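Local coordinates for putative TetR-family transcriptional regulator (Streptomyces coelicolor, PDB 2HXO), which probably binds DNA at regulatory sites and controls transcription, as TetR-family repressors do through an N-terminal helix-turn-helix domain joined to a helical C-terminal domain, at residues E19-A24 and A61-A66; A24-L29 and H105-T110; A90-A95 and L224-I229; L96-A101 and H155-A160; R134-M139 and T148-L153. One frame throughout, in Å; residues are numbered along the deposited sequence.

Contact 1. Residues E19-A24 and A61-A66; sequences ERIVGA and AELLGA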
# COMPACT_ATOMS: atom_id res chain seq x y z
N GLU A 19 -10.59 27.84 1.84
CA GLU A 19 -9.81 27.48 0.66
C GLU A 19 -8.40 28.06 0.72
O GLU A 19 -7.44 27.39 0.34
CB GLU A 19 -10.50 28.00 -0.61
CG GLU A 19 -11.96 27.58 -0.76
CD GLU A 19 -12.88 28.23 0.26
OE1 GLU A 19 -12.92 29.48 0.32
OE2 GLU A 19 -13.58 27.49 0.99
N ARG A 20 -8.29 29.29 1.21
CA ARG A 20 -7.00 29.96 1.31
C ARG A 20 -6.07 29.19 2.24
O ARG A 20 -4.96 28.79 1.85
CB ARG A 20 -7.16 31.38 1.84
CG ARG A 20 -7.85 32.35 0.91
CD ARG A 20 -7.76 33.77 1.45
NE ARG A 20 -6.38 34.20 1.60
CZ ARG A 20 -6.00 35.34 2.19
NH1 ARG A 20 -6.92 36.16 2.69
NH2 ARG A 20 -4.71 35.65 2.26
N ILE A 21 -6.53 28.98 3.47
CA ILE A 21 -5.74 28.25 4.45
C ILE A 21 -5.29 26.92 3.86
O ILE A 21 -4.10 26.61 3.83
CB ILE A 21 -6.56 27.97 5.71
CG1 ILE A 21 -7.32 29.23 6.14
CG2 ILE A 21 -5.65 27.46 6.82
CD1 ILE A 21 -6.43 30.36 6.58
N VAL A 22 -6.25 26.13 3.38
CA VAL A 22 -5.95 24.82 2.81
C VAL A 22 -5.03 24.92 1.59
O VAL A 22 -4.03 24.21 1.51
CB VAL A 22 -7.25 24.07 2.41
CG1 VAL A 22 -6.91 22.72 1.83
CG2 VAL A 22 -8.14 23.91 3.64
N GLY A 23 -5.36 25.81 0.67
CA GLY A 23 -4.53 25.98 -0.51
C GLY A 23 -3.08 26.25 -0.14
O GLY A 23 -2.16 25.71 -0.76
N ALA A 24 -2.88 27.07 0.89
CA ALA A 24 -1.54 27.42 1.35
C ALA A 24 -0.78 26.20 1.86
O ALA A 24 0.39 26.00 1.53
CB ALA A 24 -1.61 28.48 2.43
N ALA A 61 -2.46 18.38 12.73
CA ALA A 61 -3.10 17.12 12.34
C ALA A 61 -4.39 17.38 11.56
O ALA A 61 -4.64 16.73 10.54
CB ALA A 61 -3.41 16.28 13.59
N GLU A 62 -5.19 18.33 12.03
CA GLU A 62 -6.45 18.68 11.38
C GLU A 62 -6.22 19.40 10.04
O GLU A 62 -7.00 19.25 9.10
CB GLU A 62 -7.29 19.59 12.30
CG GLU A 62 -7.84 18.94 13.58
CD GLU A 62 -6.78 18.31 14.48
OE1 GLU A 62 -5.72 18.94 14.74
OE2 GLU A 62 -7.01 17.16 14.95
N LEU A 63 -5.15 20.18 9.96
CA LEU A 63 -4.84 20.89 8.72
C LEU A 63 -4.38 19.89 7.64
O LEU A 63 -4.74 20.02 6.47
CB LEU A 63 -3.75 21.93 8.98
CG LEU A 63 -3.39 22.88 7.83
CD1 LEU A 63 -4.63 23.57 7.31
CD2 LEU A 63 -2.36 23.89 8.34
N LEU A 64 -3.58 18.91 8.04
CA LEU A 64 -3.12 17.89 7.10
C LEU A 64 -4.35 17.15 6.56
O LEU A 64 -4.42 16.85 5.36
CB LEU A 64 -2.19 16.89 7.79
CG LEU A 64 -0.80 17.38 8.21
CD1 LEU A 64 -0.07 16.26 8.94
CD2 LEU A 64 -0.02 17.81 6.98
N GLY A 65 -5.31 16.87 7.44
CA GLY A 65 -6.52 16.18 7.02
C GLY A 65 -7.34 16.99 6.03
O GLY A 65 -7.85 16.45 5.05
N ALA A 66 -7.45 18.28 6.28
CA ALA A 66 -8.22 19.15 5.40
C ALA A 66 -7.53 19.27 4.05
O ALA A 66 -8.20 19.40 3.02
CB ALA A 66 -8.37 20.53 6.03
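Leu63 and Ala66 on helix 60-76 pack against Ile21 and Val22 on helix 18-31, joining the first helix of the TetR-type DNA-binding domain to the helix that follows its predicted helix-turn-helix (residues 38-57). The contact is small and made by van der Waals packing, with no hydrogen bond across it. Along helix 60-76, Leu63 is the first residue to reach over. Its CG stands anti to the backbone N (chi1 -174°), which carries the isobutyl end toward helix 18-31 although the side chain does not set out in that direction. The branch that arrives is CD1, 4.1 Å from CG2 of Ile21, and the two side chains meet at about a right angle. Both also lean on the helix-turn-helix, Leu63 on Leu42 and Ile21 on Leu46 and Ile57, so the touch continues into the packing of helix 39-46. Ala66, one turn beyond Leu63, points its methyl toward the partner helix. The backbones come closest here, with the CA atoms of Val22 and Ala66 6.6 Å apart, and a short side chain suits so close a passage. Val22 meets Ala66 with both branches of its fork. CG2 touches the methyl, CB of Ala66, at 4.1 Å, while CG1, anti to the backbone N of Val22, rests 3.8 Å from the carbonyl oxygen, Ala66 O.

Contact 2. Residues A24-L29 and H105-T110; sequences AAVELL and HPWLAT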
# COMPACT_ATOMS: atom_id res chain seq x y z
N ALA A 24 -2.88 27.07 0.89
CA ALA A 24 -1.54 27.42 1.35
C ALA A 24 -0.78 26.20 1.86
O ALA A 24 0.39 26.00 1.53
CB ALA A 24 -1.61 28.48 2.43
N ALA A 25 -1.44 25.39 2.69
CA ALA A 25 -0.80 24.20 3.24
C ALA A 25 -0.42 23.21 2.13
O ALA A 25 0.64 22.58 2.17
CB ALA A 25 -1.74 23.54 4.25
N VAL A 26 -1.29 23.08 1.13
CA VAL A 26 -1.02 22.19 0.00
C VAL A 26 0.25 22.64 -0.73
O VAL A 26 1.16 21.84 -0.98
CB VAL A 26 -2.21 22.17 -0.99
CG1 VAL A 26 -1.84 21.34 -2.23
CG2 VAL A 26 -3.45 21.59 -0.32
N GLU A 27 0.32 23.93 -1.07
CA GLU A 27 1.48 24.49 -1.76
C GLU A 27 2.74 24.18 -0.96
O GLU A 27 3.76 23.76 -1.52
CB GLU A 27 1.34 26.01 -1.90
CG GLU A 27 0.09 26.45 -2.64
CD GLU A 27 -0.07 27.95 -2.66
OE1 GLU A 27 -0.10 28.57 -1.57
OE2 GLU A 27 -0.18 28.52 -3.77
N LEU A 28 2.67 24.39 0.34
CA LEU A 28 3.80 24.13 1.22
C LEU A 28 4.11 22.64 1.24
O LEU A 28 5.27 22.24 1.16
CB LEU A 28 3.50 24.62 2.64
CG LEU A 28 3.39 26.14 2.81
CD1 LEU A 28 2.96 26.47 4.24
CD2 LEU A 28 4.73 26.79 2.49
N LEU A 29 3.07 21.81 1.35
CA LEU A 29 3.28 20.37 1.38
C LEU A 29 3.95 19.89 0.10
O LEU A 29 4.76 18.96 0.12
CB LEU A 29 1.94 19.64 1.58
CG LEU A 29 1.38 19.63 3.01
CD1 LEU A 29 -0.01 19.03 3.02
CD2 LEU A 29 2.30 18.84 3.92
N HIS A 105 0.90 14.97 -5.83
CA HIS A 105 1.22 15.34 -4.45
C HIS A 105 1.79 14.13 -3.70
O HIS A 105 1.06 13.36 -3.09
CB HIS A 105 -0.04 15.83 -3.73
CG HIS A 105 -0.72 16.99 -4.39
ND1 HIS A 105 -0.76 18.30 -4.07
CD2 HIS A 105 -1.52 16.85 -5.51
CE1 HIS A 105 -1.58 18.93 -4.98
NE2 HIS A 105 -2.02 18.03 -5.84
N PRO A 106 3.12 13.97 -3.74
CA PRO A 106 3.84 12.86 -3.09
C PRO A 106 3.47 12.62 -1.64
O PRO A 106 3.36 11.48 -1.18
CB PRO A 106 5.30 13.26 -3.25
CG PRO A 106 5.29 13.99 -4.57
CD PRO A 106 4.06 14.86 -4.44
N TRP A 107 3.29 13.71 -0.90
CA TRP A 107 2.93 13.62 0.51
C TRP A 107 1.56 12.96 0.74
O TRP A 107 1.29 12.41 1.81
CB TRP A 107 2.92 15.02 1.13
CG TRP A 107 2.04 16.00 0.38
CD1 TRP A 107 2.41 16.82 -0.65
CD2 TRP A 107 0.64 16.22 0.58
NE1 TRP A 107 1.33 17.55 -1.09
CE2 TRP A 107 0.23 17.20 -0.36
CE3 TRP A 107 -0.32 15.69 1.47
CZ2 TRP A 107 -1.10 17.66 -0.44
CZ3 TRP A 107 -1.64 16.16 1.39
CH2 TRP A 107 -2.01 17.13 0.44
N LEU A 108 0.69 12.99 -0.27
CA LEU A 108 -0.65 12.43 -0.16
C LEU A 108 -0.72 10.97 0.30
O LEU A 108 -1.55 10.62 1.14
CB LEU A 108 -1.41 12.57 -1.48
CG LEU A 108 -2.92 12.32 -1.38
CD1 LEU A 108 -3.56 13.38 -0.47
CD2 LEU A 108 -3.56 12.38 -2.75
N ALA A 109 0.13 10.12 -0.27
CA ALA A 109 0.12 8.70 0.08
C ALA A 109 0.31 8.45 1.57
O ALA A 109 -0.36 7.60 2.16
CB ALA A 109 1.19 7.96 -0.71
N THR A 110 1.23 9.19 2.18
CA THR A 110 1.51 9.05 3.60
C THR A 110 0.33 9.51 4.44
O THR A 110 -0.01 8.89 5.45
CB THR A 110 2.77 9.86 4.01
OG1 THR A 110 3.90 9.38 3.28
CG2 THR A 110 3.04 9.72 5.50
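Leu29 sits over one face of the Trp107 indole, its side chain crossing that of the tryptophan at about a right angle. Its CB sits 3.5 Å from the centroid of the five-membered ring, only 10° off the ring normal, a clear CH-pi contact. CD1 of Leu29 continues over the six-membered ring, 3.7 Å from Trp107 CZ3. On the opposite face His105 CB stands 3.3 Å above the indole plane, toward the rim, so the indole has a neighbour on each face. Trp107 reaches this slot with CG between its own backbone N and carbonyl carbon (chi1 54°). Val26 works at the rim: its CG1 comes to the indole edge at CZ2 of Trp107, 4.2 Å away, and approaches the imidazole obliquely, 3.7 Å from His105 CE1. Asp30 ties the rings together, its OD2 hydrogen-bonded to both Trp107 NE1 and His105 ND1. A leucine in place of Trp107 would probably leave Asp30 without its indole N-H and uncover the flank of Leu29, freeing that side chain to shift. Here the first helix of the DNA-binding domain rests on His105 and Trp107 of the C-terminal domain, the kind of interdomain joint characteristic of TetR-family regulators.

Contact 3. Residues A90-A95 and L224-I229; sequences AVRAVA and LVLTGI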
# COMPACT_ATOMS: atom_id res chain seq x y z
N ALA A 90 -16.82 3.73 -13.13
CA ALA A 90 -16.87 4.71 -12.06
C ALA A 90 -15.79 4.37 -11.02
O ALA A 90 -15.08 5.26 -10.54
CB ALA A 90 -18.25 4.73 -11.44
N VAL A 91 -15.64 3.10 -10.68
CA VAL A 91 -14.62 2.72 -9.72
C VAL A 91 -13.24 3.06 -10.28
O VAL A 91 -12.36 3.53 -9.55
CB VAL A 91 -14.70 1.21 -9.37
CG1 VAL A 91 -13.45 0.78 -8.65
CG2 VAL A 91 -15.93 0.95 -8.50
N ARG A 92 -13.04 2.83 -11.57
CA ARG A 92 -11.77 3.17 -12.20
C ARG A 92 -11.49 4.67 -12.14
O ARG A 92 -10.35 5.07 -11.93
CB ARG A 92 -11.74 2.71 -13.65
CG ARG A 92 -11.59 1.21 -13.79
CD ARG A 92 -11.55 0.83 -15.28
NE ARG A 92 -11.72 -0.60 -15.41
CZ ARG A 92 -12.86 -1.19 -15.72
NH1 ARG A 92 -13.95 -0.47 -15.95
NH2 ARG A 92 -12.92 -2.51 -15.73
N ALA A 93 -12.53 5.48 -12.33
CA ALA A 93 -12.37 6.94 -12.28
C ALA A 93 -11.97 7.33 -10.87
O ALA A 93 -11.12 8.20 -10.68
CB ALA A 93 -13.67 7.64 -12.67
N VAL A 94 -12.57 6.69 -9.87
CA VAL A 94 -12.21 7.00 -8.49
C VAL A 94 -10.75 6.64 -8.25
O VAL A 94 -10.00 7.44 -7.70
CB VAL A 94 -13.06 6.24 -7.48
CG1 VAL A 94 -12.50 6.46 -6.07
CG2 VAL A 94 -14.50 6.72 -7.55
N ALA A 95 -10.35 5.44 -8.68
CA ALA A 95 -8.98 4.96 -8.50
C ALA A 95 -7.94 5.82 -9.24
O ALA A 95 -6.87 6.12 -8.70
CB ALA A 95 -8.89 3.50 -8.94
N LEU A 224 -8.99 -6.43 -12.31
CA LEU A 224 -8.88 -7.80 -11.81
C LEU A 224 -9.69 -7.93 -10.51
O LEU A 224 -10.43 -8.89 -10.31
CB LEU A 224 -7.41 -8.12 -11.53
CG LEU A 224 -6.76 -9.36 -12.13
CD1 LEU A 224 -7.40 -9.75 -13.44
CD2 LEU A 224 -5.27 -9.07 -12.29
N VAL A 225 -9.56 -6.95 -9.62
CA VAL A 225 -10.32 -6.98 -8.37
C VAL A 225 -11.81 -6.85 -8.68
O VAL A 225 -12.63 -7.58 -8.12
CB VAL A 225 -9.90 -5.83 -7.41
CG1 VAL A 225 -10.70 -5.93 -6.11
CG2 VAL A 225 -8.40 -5.92 -7.10
N LEU A 226 -12.16 -5.92 -9.57
CA LEU A 226 -13.57 -5.71 -9.96
C LEU A 226 -14.18 -6.98 -10.55
O LEU A 226 -15.33 -7.27 -10.32
CB LEU A 226 -13.69 -4.55 -10.96
CG LEU A 226 -13.42 -3.16 -10.36
CD1 LEU A 226 -13.21 -2.14 -11.48
CD2 LEU A 226 -14.59 -2.77 -9.45
N THR A 227 -13.40 -7.75 -11.29
CA THR A 227 -13.90 -9.00 -11.87
C THR A 227 -14.21 -10.00 -10.75
O THR A 227 -15.20 -10.73 -10.81
CB THR A 227 -12.87 -9.61 -12.82
OG1 THR A 227 -12.67 -8.72 -13.92
CG2 THR A 227 -13.34 -10.97 -13.35
N GLY A 228 -13.36 -10.01 -9.72
CA GLY A 228 -13.60 -10.90 -8.60
C GLY A 228 -14.84 -10.44 -7.86
O GLY A 228 -15.66 -11.25 -7.44
N ILE A 229 -15.00 -9.13 -7.72
CA ILE A 229 -16.14 -8.58 -7.02
C ILE A 229 -17.43 -8.87 -7.78
O ILE A 229 -18.44 -9.21 -7.17
CB ILE A 229 -15.97 -7.05 -6.80
CG1 ILE A 229 -14.87 -6.82 -5.76
CG2 ILE A 229 -17.27 -6.44 -6.34
CD1 ILE A 229 -14.46 -5.38 -5.55
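Leu226 carries most of this contact, its two methyls reaching from helix 214-230 to Val91 and Arg92 on helix 87-104. Its CG lies anti to the carbonyl carbon (chi1 -70°), and the side chain heads directly for the other helix. CD2 settles against the fork of Val91, 3.8 Å from CG1 and 4.1 Å from CG2 of that residue. The two side chains run in opposite directions and overlap alongside each other instead of meeting end to end. CD1 of Leu226 has a second role: it sits 4.2 Å above one face of the Arg92 guanidinium, displaced toward the rim, and the guanidinium atom nearest to it is Arg92 NH2, at 4.3 Å. That is apolar cover for a flat cationic group. The main polar partner of Arg92 lies beside the contact: NE is hydrogen-bonded to Thr223 OG1, a turn before Leu226. This bond probably helps to hold the guanidinium plane in place under the leucine methyl. The helices stay well apart here, the CA atoms of Val91 and Leu226 lying 8.5 Å from each other, so the long leucine spans the gap. Leu153 of helix 146-166 and Met139, a selenomethionine, also press on Leu226, while Gln135 of helix 124-138 touches Val91. On another side of helix 214-230, Val225 packs on Val225 of the second subunit, placing the contact just behind the dimer interface.

Contact 4. Residues L96-A101 and H155-A160; sequences LGLWDA and HYILGA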
# COMPACT_ATOMS: atom_id res chain seq x y z
N LEU A 96 -8.24 6.20 -10.49
CA LEU A 96 -7.31 7.03 -11.25
C LEU A 96 -7.20 8.41 -10.61
O LEU A 96 -6.13 9.01 -10.59
CB LEU A 96 -7.76 7.18 -12.70
CG LEU A 96 -7.59 5.90 -13.52
CD1 LEU A 96 -8.11 6.14 -14.93
CD2 LEU A 96 -6.12 5.49 -13.52
N GLY A 97 -8.32 8.91 -10.10
CA GLY A 97 -8.31 10.20 -9.43
C GLY A 97 -7.32 10.10 -8.28
O GLY A 97 -6.49 10.99 -8.09
N LEU A 98 -7.39 9.02 -7.51
CA LEU A 98 -6.47 8.85 -6.39
C LEU A 98 -5.04 8.65 -6.87
O LEU A 98 -4.10 9.23 -6.33
CB LEU A 98 -6.91 7.66 -5.51
CG LEU A 98 -8.17 7.91 -4.67
CD1 LEU A 98 -8.54 6.66 -3.91
CD2 LEU A 98 -7.93 9.08 -3.71
N TRP A 99 -4.86 7.82 -7.89
CA TRP A 99 -3.54 7.55 -8.45
C TRP A 99 -2.87 8.84 -8.94
O TRP A 99 -1.72 9.12 -8.61
CB TRP A 99 -3.64 6.55 -9.60
CG TRP A 99 -2.38 6.43 -10.41
CD1 TRP A 99 -1.97 7.26 -11.44
CD2 TRP A 99 -1.38 5.41 -10.31
NE1 TRP A 99 -0.79 6.80 -11.98
CE2 TRP A 99 -0.41 5.67 -11.31
CE3 TRP A 99 -1.21 4.29 -9.48
CZ2 TRP A 99 0.71 4.85 -11.50
CZ3 TRP A 99 -0.10 3.48 -9.67
CH2 TRP A 99 0.85 3.76 -10.67
N ASP A 100 -3.60 9.62 -9.74
CA ASP A 100 -3.06 10.86 -10.27
C ASP A 100 -2.80 11.89 -9.16
O ASP A 100 -1.82 12.64 -9.22
CB ASP A 100 -4.00 11.46 -11.32
CG ASP A 100 -4.07 10.63 -12.59
OD1 ASP A 100 -3.11 9.86 -12.85
OD2 ASP A 100 -5.07 10.74 -13.34
N ALA A 101 -3.67 11.92 -8.16
CA ALA A 101 -3.49 12.86 -7.06
C ALA A 101 -2.22 12.54 -6.26
O ALA A 101 -1.46 13.44 -5.93
CB ALA A 101 -4.72 12.84 -6.14
N HIS A 155 -7.76 -1.08 -0.33
CA HIS A 155 -6.43 -1.59 -0.02
C HIS A 155 -5.61 -1.75 -1.29
O HIS A 155 -4.40 -1.53 -1.30
CB HIS A 155 -6.50 -2.95 0.70
CG HIS A 155 -6.88 -2.86 2.14
ND1 HIS A 155 -7.57 -3.72 2.92
CD2 HIS A 155 -6.49 -1.83 2.96
CE1 HIS A 155 -7.58 -3.20 4.19
NE2 HIS A 155 -6.93 -2.05 4.19
N TYR A 156 -6.26 -2.19 -2.36
CA TYR A 156 -5.54 -2.35 -3.61
C TYR A 156 -5.05 -0.98 -4.09
O TYR A 156 -3.89 -0.82 -4.46
CB TYR A 156 -6.41 -2.95 -4.71
CG TYR A 156 -5.69 -2.90 -6.02
CD1 TYR A 156 -4.71 -3.84 -6.34
CD2 TYR A 156 -5.89 -1.83 -6.90
CE1 TYR A 156 -3.94 -3.71 -7.49
CE2 TYR A 156 -5.12 -1.68 -8.05
CZ TYR A 156 -4.15 -2.63 -8.34
OH TYR A 156 -3.43 -2.50 -9.50
N ILE A 157 -5.94 0.00 -4.07
CA ILE A 157 -5.57 1.34 -4.51
C ILE A 157 -4.39 1.92 -3.72
O ILE A 157 -3.43 2.45 -4.31
CB ILE A 157 -6.78 2.28 -4.45
CG1 ILE A 157 -7.80 1.83 -5.50
CG2 ILE A 157 -6.35 3.72 -4.68
CD1 ILE A 157 -9.18 2.43 -5.36
N LEU A 158 -4.45 1.82 -2.39
CA LEU A 158 -3.38 2.32 -1.53
C LEU A 158 -2.05 1.63 -1.79
O LEU A 158 -0.99 2.25 -1.72
CB LEU A 158 -3.75 2.11 -0.06
CG LEU A 158 -4.54 3.19 0.68
CD1 LEU A 158 -5.71 3.71 -0.16
CD2 LEU A 158 -5.03 2.58 1.97
N GLY A 159 -2.11 0.35 -2.10
CA GLY A 159 -0.90 -0.41 -2.35
C GLY A 159 -0.22 -0.09 -3.67
O GLY A 159 1.00 0.04 -3.73
N ALA A 160 -1.00 0.03 -4.74
CA ALA A 160 -0.41 0.34 -6.03
C ALA A 160 -0.04 1.83 -6.07
O ALA A 160 1.08 2.19 -6.43
CB ALA A 160 -1.38 -0.00 -7.16
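Deep inside the all-helical C-terminal domain, close to the centre of the chain, Leu98 and Trp99 of helix 87-104 pack on Ile157 and Ala160 of helix 146-166. Leu98 and Ile157 point at each other and cross at about a right angle, with CD1 of Leu98 3.7 Å from CG2 of Ile157. That methyl lies anti to the backbone N of Ile157 and also meets Leu98 CB at 4.1 Å, so it is held against both ends of the leucine. Trp99 leaves its helix alongside the partner and swings the benzo end of its indole across, its CG anti to the backbone N (chi1 168°). CZ3 of Trp99 leads, obliquely placed 3.7 Å from the carbonyl oxygen Ala160 O and 4.5 Å from Ala160 CB. No hydrogen bond links the segments. The indole also stacks with Phe218 of helix 214-230, and the neighbouring Asp100 forms a salt bridge with Arg215 there, so helix 214-230 joins the packing as a third element. Beyond it, Ala160 packs on His155 of the second subunit. A buried helix backed onto a dimer-forming one in this way is typical of the TetR-family C-terminal domain.

Contact 5. Residues R134-M139 and T148-L153; sequences RQVQAM and TASSAL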
# COMPACT_ATOMS: atom_id res chain seq x y z
N ARG A 134 -21.18 2.64 -3.38
CA ARG A 134 -22.35 2.79 -4.24
C ARG A 134 -22.20 1.98 -5.53
O ARG A 134 -23.18 1.45 -6.04
CB ARG A 134 -22.58 4.27 -4.60
CG ARG A 134 -23.03 5.13 -3.43
CD ARG A 134 -23.37 6.54 -3.88
NE ARG A 134 -23.58 7.44 -2.74
CZ ARG A 134 -23.95 8.71 -2.86
NH1 ARG A 134 -24.14 9.24 -4.07
NH2 ARG A 134 -24.10 9.46 -1.77
N GLN A 135 -20.98 1.89 -6.04
CA GLN A 135 -20.72 1.14 -7.25
C GLN A 135 -20.79 -0.36 -6.97
O GLN A 135 -21.27 -1.13 -7.79
CB GLN A 135 -19.36 1.54 -7.83
CG GLN A 135 -19.26 3.06 -8.14
CD GLN A 135 -20.47 3.60 -8.92
OE1 GLN A 135 -21.00 2.94 -9.82
NE2 GLN A 135 -20.91 4.80 -8.58
N VAL A 136 -20.33 -0.77 -5.79
CA VAL A 136 -20.37 -2.16 -5.37
C VAL A 136 -21.83 -2.59 -5.27
O VAL A 136 -22.20 -3.68 -5.70
CB VAL A 136 -19.66 -2.35 -4.00
CG1 VAL A 136 -20.04 -3.66 -3.38
CG2 VAL A 136 -18.15 -2.27 -4.20
N GLN A 137 -22.66 -1.74 -4.70
CA GLN A 137 -24.08 -2.05 -4.60
C GLN A 137 -24.69 -2.12 -6.01
O GLN A 137 -25.46 -3.02 -6.32
CB GLN A 137 -24.83 -0.98 -3.81
CG GLN A 137 -24.30 -0.71 -2.42
CD GLN A 137 -25.13 0.31 -1.67
OE1 GLN A 137 -25.25 1.46 -2.08
NE2 GLN A 137 -25.74 -0.13 -0.57
N ALA A 138 -24.32 -1.19 -6.88
CA ALA A 138 -24.86 -1.20 -8.24
C ALA A 138 -24.45 -2.48 -8.97
O ALA A 138 -25.12 -2.93 -9.89
CB ALA A 138 -24.36 0.03 -9.01
N MSE A 139 -23.34 -3.07 -8.55
CA MSE A 139 -22.85 -4.30 -9.16
C MSE A 139 -23.61 -5.54 -8.68
O MSE A 139 -23.31 -6.67 -9.10
CB MSE A 139 -21.36 -4.46 -8.89
CG MSE A 139 -20.50 -3.57 -9.75
SE MSE A 139 -18.66 -3.45 -9.21
CE MSE A 139 -18.08 -5.21 -9.67
N THR A 148 -16.51 -5.70 2.60
CA THR A 148 -15.39 -6.50 2.16
C THR A 148 -14.94 -6.05 0.76
O THR A 148 -13.76 -5.76 0.54
CB THR A 148 -15.77 -8.01 2.12
OG1 THR A 148 -16.19 -8.42 3.42
CG2 THR A 148 -14.58 -8.85 1.72
N ALA A 149 -15.89 -5.99 -0.17
CA ALA A 149 -15.58 -5.59 -1.53
C ALA A 149 -15.00 -4.18 -1.58
O ALA A 149 -14.00 -3.92 -2.25
CB ALA A 149 -16.83 -5.67 -2.38
N SER A 150 -15.61 -3.26 -0.84
CA SER A 150 -15.15 -1.88 -0.82
C SER A 150 -13.76 -1.72 -0.24
O SER A 150 -12.94 -0.97 -0.77
CB SER A 150 -16.13 -1.01 -0.03
OG SER A 150 -17.37 -0.97 -0.70
N SER A 151 -13.50 -2.43 0.87
CA SER A 151 -12.20 -2.38 1.54
C SER A 151 -11.11 -2.96 0.67
O SER A 151 -9.98 -2.48 0.70
CB SER A 151 -12.24 -3.16 2.86
OG SER A 151 -13.04 -2.49 3.82
N ALA A 152 -11.44 -4.02 -0.08
CA ALA A 152 -10.47 -4.64 -0.96
C ALA A 152 -10.04 -3.64 -2.04
O ALA A 152 -8.85 -3.49 -2.31
CB ALA A 152 -11.04 -5.90 -1.61
N LEU A 153 -11.01 -2.97 -2.65
CA LEU A 153 -10.68 -1.98 -3.69
C LEU A 153 -9.75 -0.94 -3.07
O LEU A 153 -8.69 -0.63 -3.61
CB LEU A 153 -11.96 -1.31 -4.21
CG LEU A 153 -12.75 -2.25 -5.13
CD1 LEU A 153 -14.18 -1.75 -5.28
CD2 LEU A 153 -12.02 -2.36 -6.46
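Val136 makes the contact for segment 134-139, pressing its forked end onto Ala149, Ser150 and Leu153 of helix 146-166. With CG1 anti to the backbone N (chi1 163°), both methyls face the partner helix. CG1 lies 3.9 Å from Ala149 CB, and CG2 of Val136 is only slightly farther from the same atom, at 4.1 Å, so the alanine methyl is straddled by the fork. CG2 also touches Leu153 CD1 at 4.1 Å, one turn along from Ala149. Between these two, Ser150 presents OG, 3.8 Å from Val136 CG2. This is mere contact, because the hydroxyl is turned back beside its own backbone N (chi1 -65°) and hydrogen-bonds to Trp146 O, one turn earlier. The intrahelical bond satisfies a buried polar group and lets it pass as part of an apolar surface. The segment axes come within 9.8 Å and run at 128° to each other, with the CA atoms of Val136 and Ser150 6.9 Å apart. Within the same segment, Thr148 O accepts a hydrogen bond from Gln217 NE2 of the second subunit. Two successive helices joined by a short link cross here at a wide angle, neighbours in the all-helical C-terminal domain of a TetR-type regulator.

Contacts 1 and 2 share helix 18-31: contact 1 is internal to the DNA-binding domain, while contact 2 joins that domain to the C-terminal one, and both are partly buried. Contacts 3, 4 and 5 are buried in the C-terminal domain and adjoin the second subunit. Contact 4 lies nearest the chain centre and shares helix 87-104 with contact 3 and helix 146-166 with contact 5; Ala95 CB meets Ile157 CD1 at 3.7 Å. Aliphatic packing runs through all five. Contact 2 adds aromatic rings tied to a carboxylate, contact 3 a covered guanidinium, contact 4 an indole close to a backbone carbonyl, and contact 5 a serine hydroxyl bonded within its helix. Leu108 on Ala101 links contacts 2 and 4.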